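Local coordinates for protein receptor-type adenylate cyclase GRESAG 4.1 (Trypanosoma brucei, PDB 1FX2) that converts ATP to 3',5'-cyclic AMP and diphosphate through the class III catalytic domain of a receptor-type adenylate cyclase, the portion in this structure, at residues T18-S23 with V60-M65; A39-M44 with L83-H88. One frame throughout, in Å; residues are numbered along the deposited sequence. Where two conformers were deposited one is given.

Contact 1 (T18-S23 with V60-M65); sequences TDIESS and VGDSFM. With SO4 (sulfate ion), chain B.
The D62 side chain lies across I20, whose CD1 comes within 3.5 Å of D62 CB, and its carboxylate is bonded at both oxygens by segment 18-23. D62 OD2 accepts the backbone N-H of I20, N to OD2 2.8 Å, in a nearly straight bond (166°), while D62 OD1 takes the hydroxyl of S23, OG to OD1 2.6 Å. Both donors stand well above the carboxylate plane. D62 CG sits between its own backbone N and carbonyl carbon (chi1 53°), which turns the carboxylate toward the I20 amide and the S23 hydroxyl. D19 OD2 receives the hydroxyl of S63, OG to OD2 2.6 Å, also from above the carboxylate plane. The strands carrying these groups run antiparallel, segment axes at 172°. T18 and F64 form a hydrogen-bonded pair, T18 N to F64 O 3.0 Å and F64 N to T18 O 3.1 Å, and their side chains lie side by side. The tight type II' turn V60-S63, with G61 at positive phi, places D62 where its side chain crosses I20. Further along segment 18-23, S22 N donates to a sulfate, probably from the crystallisation liquor, which R135 and R228 also bind.

D19 and D62 are the predicted magnesium ligands of this cyclase domain. D19 OD2 and D62 OD2 stand only 3.7 Å apart; water 3, 2.8 Å from D19 OD2 and from D62 OD2, could bridge them, although it has more acceptors nearby than protons. Two acidic groups this close would probably favour a cation, consistent with the predicted site; S63 holds D19, while S23 and the I20 amide hold D62.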
loop_
_atom_site.group_PDB
_atom_site.type_symbol
_atom_site.label_atom_id
_atom_site.label_comp_id
_atom_site.label_asym_id
_atom_site.label_seq_id
_atom_site.Cartn_x
_atom_site.Cartn_y
_atom_site.Cartn_z
ATOM N N THR A 18 -9.849 1.065 -17.561
ATOM C CA THR A 18 -10.927 1.982 -17.178
ATOM C C THR A 18 -12.253 1.339 -17.506
ATOM O O THR A 18 -12.403 0.544 -18.462
ATOM C CB THR A 18 -10.870 3.343 -17.902
ATOM O OG1 THR A 18 -11.302 3.186 -19.265
ATOM C CG2 THR A 18 -9.444 3.989 -17.870
ATOM N N ASP A 19 -13.278 1.768 -16.741
ATOM C CA ASP A 19 -14.675 1.365 -17.019
ATOM C C ASP A 19 -15.602 2.386 -16.518
ATOM O O ASP A 19 -15.329 3.088 -15.476
ATOM C CB ASP A 19 -15.142 0.059 -16.278
ATOM C CG ASP A 19 -14.761 -1.192 -16.995
ATOM O OD1 ASP A 19 -13.690 -1.802 -16.719
ATOM O OD2 ASP A 19 -15.530 -1.637 -17.844
ATOM N N ILE A 20 -16.728 2.547 -17.199
ATOM C CA ILE A 20 -17.794 3.385 -16.658
ATOM C C ILE A 20 -18.520 2.557 -15.555
ATOM O O ILE A 20 -18.912 1.418 -15.780
ATOM C CB ILE A 20 -18.816 3.724 -17.739
ATOM C CG1 ILE A 20 -18.177 4.682 -18.758
ATOM C CG2 ILE A 20 -20.083 4.415 -17.070
ATOM C CD1 ILE A 20 -19.087 4.844 -20.016
ATOM N N GLU A 21 -18.586 3.045 -14.309
ATOM C CA GLU A 21 -19.301 2.287 -13.260
ATOM C C GLU A 21 -20.797 2.322 -13.613
ATOM O O GLU A 21 -21.355 3.352 -13.976
ATOM C CB GLU A 21 -19.110 2.963 -11.903
ATOM C CG GLU A 21 -19.907 2.248 -10.771
ATOM C CD GLU A 21 -19.781 2.920 -9.411
ATOM O OE1 GLU A 21 -20.713 3.613 -8.942
ATOM O OE2 GLU A 21 -18.782 2.659 -8.760
ATOM N N SER A 22 -21.459 1.171 -13.371
ATOM C CA SER A 22 -22.896 0.929 -13.558
ATOM C C SER A 22 -23.369 1.121 -14.998
ATOM O O SER A 22 -24.467 1.578 -15.227
ATOM C CB SER A 22 -23.693 1.817 -12.597
ATOM O OG SER A 22 -23.205 1.727 -11.283
ATOM N N SER A 23 -22.503 0.759 -15.953
ATOM C CA SER A 23 -22.825 0.937 -17.362
ATOM C C SER A 23 -24.129 0.170 -17.755
ATOM O O SER A 23 -25.011 0.742 -18.432
ATOM C CB SER A 23 -21.554 0.449 -18.182
ATOM O OG SER A 23 -21.644 0.973 -19.454
ATOM N N VAL A 60 -13.213 -2.429 -25.308
ATOM C CA VAL A 60 -14.334 -3.384 -25.401
ATOM C C VAL A 60 -15.490 -2.633 -24.741
ATOM O O VAL A 60 -15.429 -2.436 -23.514
ATOM C CB VAL A 60 -13.991 -4.635 -24.575
ATOM C CG1 VAL A 60 -15.107 -5.631 -24.581
ATOM C CG2 VAL A 60 -12.717 -5.332 -25.175
ATOM N N GLY A 61 -16.559 -2.232 -25.471
ATOM C CA GLY A 61 -17.623 -1.465 -24.811
ATOM C C GLY A 61 -17.040 -0.163 -24.355
ATOM O O GLY A 61 -16.462 0.596 -25.146
ATOM N N ASP A 62 -17.264 0.167 -23.085
ATOM C CA ASP A 62 -16.642 1.381 -22.624
ATOM C C ASP A 62 -15.356 1.062 -21.853
ATOM O O ASP A 62 -14.780 1.999 -21.281
ATOM C CB ASP A 62 -17.600 2.201 -21.695
ATOM C CG ASP A 62 -18.177 1.357 -20.505
ATOM O OD1 ASP A 62 -19.305 0.840 -20.562
ATOM O OD2 ASP A 62 -17.413 1.092 -19.514
ATOM N N SER A 63 -14.891 -0.151 -21.860
ATOM C CA SER A 63 -13.676 -0.490 -21.117
ATOM C C SER A 63 -12.445 -0.197 -21.966
ATOM O O SER A 63 -12.273 -0.815 -23.043
ATOM C CB SER A 63 -13.684 -1.955 -20.786
ATOM O OG SER A 63 -14.928 -2.476 -20.196
ATOM N N PHE A 64 -11.531 0.620 -21.464
ATOM C CA PHE A 64 -10.237 0.883 -22.158
ATOM C C PHE A 64 -9.123 0.069 -21.488
ATOM O O PHE A 64 -9.118 -0.129 -20.249
ATOM C CB PHE A 64 -9.802 2.377 -22.104
ATOM C CG PHE A 64 -10.350 3.207 -23.195
ATOM C CD1 PHE A 64 -11.635 3.686 -23.112
ATOM C CD2 PHE A 64 -9.582 3.539 -24.304
ATOM C CE1 PHE A 64 -12.122 4.477 -24.128
ATOM C CE2 PHE A 64 -10.039 4.307 -25.300
ATOM C CZ PHE A 64 -11.352 4.820 -25.244
ATOM N N MET A 65 -8.191 -0.386 -22.339
ATOM C CA MET A 65 -6.893 -0.976 -21.856
ATOM C C MET A 65 -5.862 -0.099 -22.538
ATOM O O MET A 65 -5.766 -0.047 -23.777
ATOM C CB MET A 65 -6.764 -2.463 -22.230
ATOM C CG MET A 65 -5.389 -2.992 -21.741
ATOM S SD MET A 65 -5.286 -4.699 -22.396
ATOM C CE MET A 65 -3.584 -5.161 -21.937
HETATM S S SO4 B . -20.302 -2.418 -12.672
HETATM O O1 SO4 B . -21.730 -2.599 -12.779
HETATM O O2 SO4 B . -19.580 -2.789 -13.893
HETATM O O3 SO4 B . -20.014 -1.064 -12.277
HETATM O O4 SO4 B . -19.839 -3.302 -11.571
HETATM O O HOH W 1 -13.939 3.625 -19.219
HETATM O O HOH W 2 -11.056 -1.911 -18.760
HETATM O O HOH W 3 -18.282 -1.098 -18.076
#

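Contact 2 (A39-M44 with L83-H88); sequences AAHHRM and LCFLHH
Helix segments 39-44 and 83-87 run roughly antiparallel, their axes at 140° and 10.9 Å apart at closest approach, a separation bridged by large side chains. M44 fills the middle. Its CG lies anti to the carbonyl carbon and the chain bends at the thioether, which carries the terminal methyl between two rings. M44 CE stands 3.8 Å from the centroid of the F85 ring, only 10° off the ring normal, and it also lies over one face of the H88 imidazole, offset toward the rim. Each is a CH-pi contact. The sulfur approaches both rings obliquely, adding a Met-aromatic component with F85, and M44 SD is 3.8 Å from H88 ND1. The same M44 SD lies 3.8 Å from the backbone O of C84.

On the flank nearer the sheet, H41 and F85 meet rim to rim: H41 CD2 is 3.4 Å from F85 CE2, the planes stand at 86°, and neither ring covers the face of the other. F85 is therefore met in two ways, a methyl over one face and an imidazole at its edge. H41 ND1 is hydrogen-bonded to H42 ND1 at 2.9 Å, which would restrain the rotation of the imidazole whose CD2 edge meets F85. At the other flank A40 CB abuts H88 NE2 at 3.9 Å. H88 leaves helical geometry just after helix 71-87, and with CG anti to its backbone N its ring reaches back to helix 34-51; W90 meets that ring edge-to-face.

F85 and its neighbour L86 also line the pocket of a bound dithiothreitol, probably from the crystallisation liquor. M44 against F85 is a Met-aromatic contact; here it joins helices 34-51 and 71-87 of the class III cyclase catalytic domain beside that pocket.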
loop_
_atom_site.group_PDB
_atom_site.type_symbol
_atom_site.label_atom_id
_atom_site.label_comp_id
_atom_site.label_asym_id
_atom_site.label_seq_id
_atom_site.Cartn_x
_atom_site.Cartn_y
_atom_site.Cartn_z
ATOM N N ALA A 39 -19.748 8.105 -26.500
ATOM C CA ALA A 39 -18.897 8.617 -27.559
ATOM C C ALA A 39 -18.055 9.800 -27.070
ATOM O O ALA A 39 -16.861 9.843 -27.392
ATOM C CB ALA A 39 -19.774 9.032 -28.756
ATOM N N ALA A 40 -18.620 10.662 -26.202
ATOM C CA ALA A 40 -17.814 11.789 -25.704
ATOM C C ALA A 40 -16.693 11.257 -24.789
ATOM O O ALA A 40 -15.581 11.789 -24.787
ATOM C CB ALA A 40 -18.690 12.826 -24.985
ATOM N N HIS A 41 -17.074 10.262 -23.973
ATOM C CA HIS A 41 -16.077 9.588 -23.096
ATOM C C HIS A 41 -14.912 9.110 -23.930
ATOM O O HIS A 41 -13.761 9.317 -23.563
ATOM C CB HIS A 41 -16.860 8.421 -22.326
ATOM C CG HIS A 41 -16.002 7.295 -21.827
ATOM N ND1 HIS A 41 -15.596 6.259 -22.658
ATOM C CD2 HIS A 41 -15.646 6.926 -20.570
ATOM C CE1 HIS A 41 -15.050 5.287 -21.917
ATOM N NE2 HIS A 41 -15.049 5.686 -20.642
ATOM N N HIS A 42 -15.196 8.394 -25.016
ATOM C CA HIS A 42 -14.076 7.895 -25.840
ATOM C C HIS A 42 -13.243 9.018 -26.448
ATOM O O HIS A 42 -12.031 8.923 -26.554
ATOM C CB HIS A 42 -14.625 7.007 -26.952
ATOM C CG HIS A 42 -14.890 5.588 -26.561
ATOM N ND1 HIS A 42 -15.535 5.235 -25.401
ATOM C CD2 HIS A 42 -14.614 4.423 -27.196
ATOM C CE1 HIS A 42 -15.665 3.922 -25.335
ATOM N NE2 HIS A 42 -15.094 3.400 -26.406
ATOM N N ARG A 43 -13.907 10.087 -26.909
ATOM C CA ARG A 43 -13.122 11.168 -27.468
ATOM C C ARG A 43 -12.188 11.789 -26.427
ATOM O O ARG A 43 -11.030 12.086 -26.700
ATOM C CB ARG A 43 -14.079 12.228 -28.025
ATOM C CG ARG A 43 -14.771 11.810 -29.254
ATOM C CD ARG A 43 -15.406 13.079 -29.850
ATOM N NE ARG A 43 -16.424 13.686 -28.970
ATOM C CZ ARG A 43 -17.712 13.321 -28.986
ATOM N NH1 ARG A 43 -18.119 12.347 -29.816
ATOM N NH2 ARG A 43 -18.597 14.030 -28.306
ATOM N N MET A 44 -12.695 11.990 -25.181
ATOM C CA MET A 44 -11.841 12.570 -24.125
ATOM C C MET A 44 -10.703 11.607 -23.752
ATOM O O MET A 44 -9.565 12.057 -23.615
ATOM C CB MET A 44 -12.658 12.940 -22.915
ATOM C CG MET A 44 -13.578 14.149 -23.196
ATOM S SD MET A 44 -14.362 14.775 -21.683
ATOM C CE MET A 44 -15.656 13.452 -21.485
ATOM N N LEU A 83 -10.387 14.729 -14.024
ATOM C CA LEU A 83 -10.629 16.164 -14.098
ATOM C C LEU A 83 -11.382 16.580 -15.378
ATOM O O LEU A 83 -12.382 17.301 -15.259
ATOM C CB LEU A 83 -9.313 16.922 -13.970
ATOM C CG LEU A 83 -8.660 16.696 -12.597
ATOM C CD1 LEU A 83 -7.164 17.129 -12.700
ATOM C CD2 LEU A 83 -9.345 17.561 -11.524
ATOM N N CYS A 84 -11.015 16.139 -16.569
ATOM C CA CYS A 84 -11.800 16.614 -17.696
ATOM C C CYS A 84 -13.196 16.020 -17.747
ATOM O O CYS A 84 -14.143 16.600 -18.361
ATOM C CB CYS A 84 -11.103 16.452 -19.015
ATOM S SG CYS A 84 -10.804 14.824 -19.457
ATOM N N PHE A 85 -13.368 14.817 -17.222
ATOM C CA PHE A 85 -14.751 14.350 -17.167
ATOM C C PHE A 85 -15.565 15.211 -16.215
ATOM O O PHE A 85 -16.761 15.531 -16.495
ATOM C CB PHE A 85 -14.793 12.880 -16.713
ATOM C CG PHE A 85 -14.644 11.903 -17.842
ATOM C CD1 PHE A 85 -13.538 11.916 -18.668
ATOM C CD2 PHE A 85 -15.653 10.930 -18.056
ATOM C CE1 PHE A 85 -13.383 10.957 -19.707
ATOM C CE2 PHE A 85 -15.505 9.998 -19.103
ATOM C CZ PHE A 85 -14.342 10.022 -19.920
ATOM N N LEU A 86 -14.994 15.663 -15.098
ATOM C CA LEU A 86 -15.715 16.515 -14.156
ATOM C C LEU A 86 -16.051 17.853 -14.836
ATOM O O LEU A 86 -17.145 18.430 -14.672
ATOM C CB LEU A 86 -14.817 16.762 -12.927
ATOM C CG LEU A 86 -15.356 17.880 -12.000
ATOM C CD1 LEU A 86 -16.648 17.352 -11.213
ATOM C CD2 LEU A 86 -14.245 18.065 -10.890
ATOM N N HIS A 87 -15.119 18.323 -15.668
ATOM C CA HIS A 87 -15.310 19.638 -16.314
ATOM C C HIS A 87 -16.213 19.622 -17.519
ATOM O O HIS A 87 -16.847 20.635 -17.837
ATOM C CB HIS A 87 -13.968 20.210 -16.728
ATOM C CG HIS A 87 -13.012 20.367 -15.586
ATOM N ND1 HIS A 87 -11.635 20.375 -15.762
ATOM C CD2 HIS A 87 -13.227 20.408 -14.246
ATOM C CE1 HIS A 87 -11.061 20.417 -14.565
ATOM N NE2 HIS A 87 -11.988 20.451 -13.630
ATOM N N HIS A 88 -16.377 18.457 -18.117
ATOM C CA HIS A 88 -17.205 18.318 -19.314
ATOM C C HIS A 88 -18.687 18.640 -19.087
ATOM O O HIS A 88 -19.232 18.283 -18.107
ATOM C CB HIS A 88 -17.085 16.871 -19.835
ATOM C CG HIS A 88 -17.804 16.601 -21.103
ATOM N ND1 HIS A 88 -17.309 17.050 -22.325
ATOM C CD2 HIS A 88 -18.932 15.908 -21.361
ATOM C CE1 HIS A 88 -18.142 16.623 -23.272
ATOM N NE2 HIS A 88 -19.129 15.935 -22.723
#

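Contact 1 joins neighbouring antiparallel strands, 13-20 and 63-68, of the central sheet, and contact 2 joins two helices, 34-51 and 71-87. The first centre is about 9 Å from the centre of the chain, the second about 13 Å, and both are only partly buried. Their chemistry differs accordingly: backbone and carboxylate hydrogen bonds with ordered waters in contact 1, ring, methyl and sulfur contacts in contact 2. The two touch through helix 34-51, with H41 CE1 3.4 Å from D62 O and H42 meeting F64 edge-to-face. Of these two histidines only H41 also meets the other helix, at F85; H42 turns to the strand side.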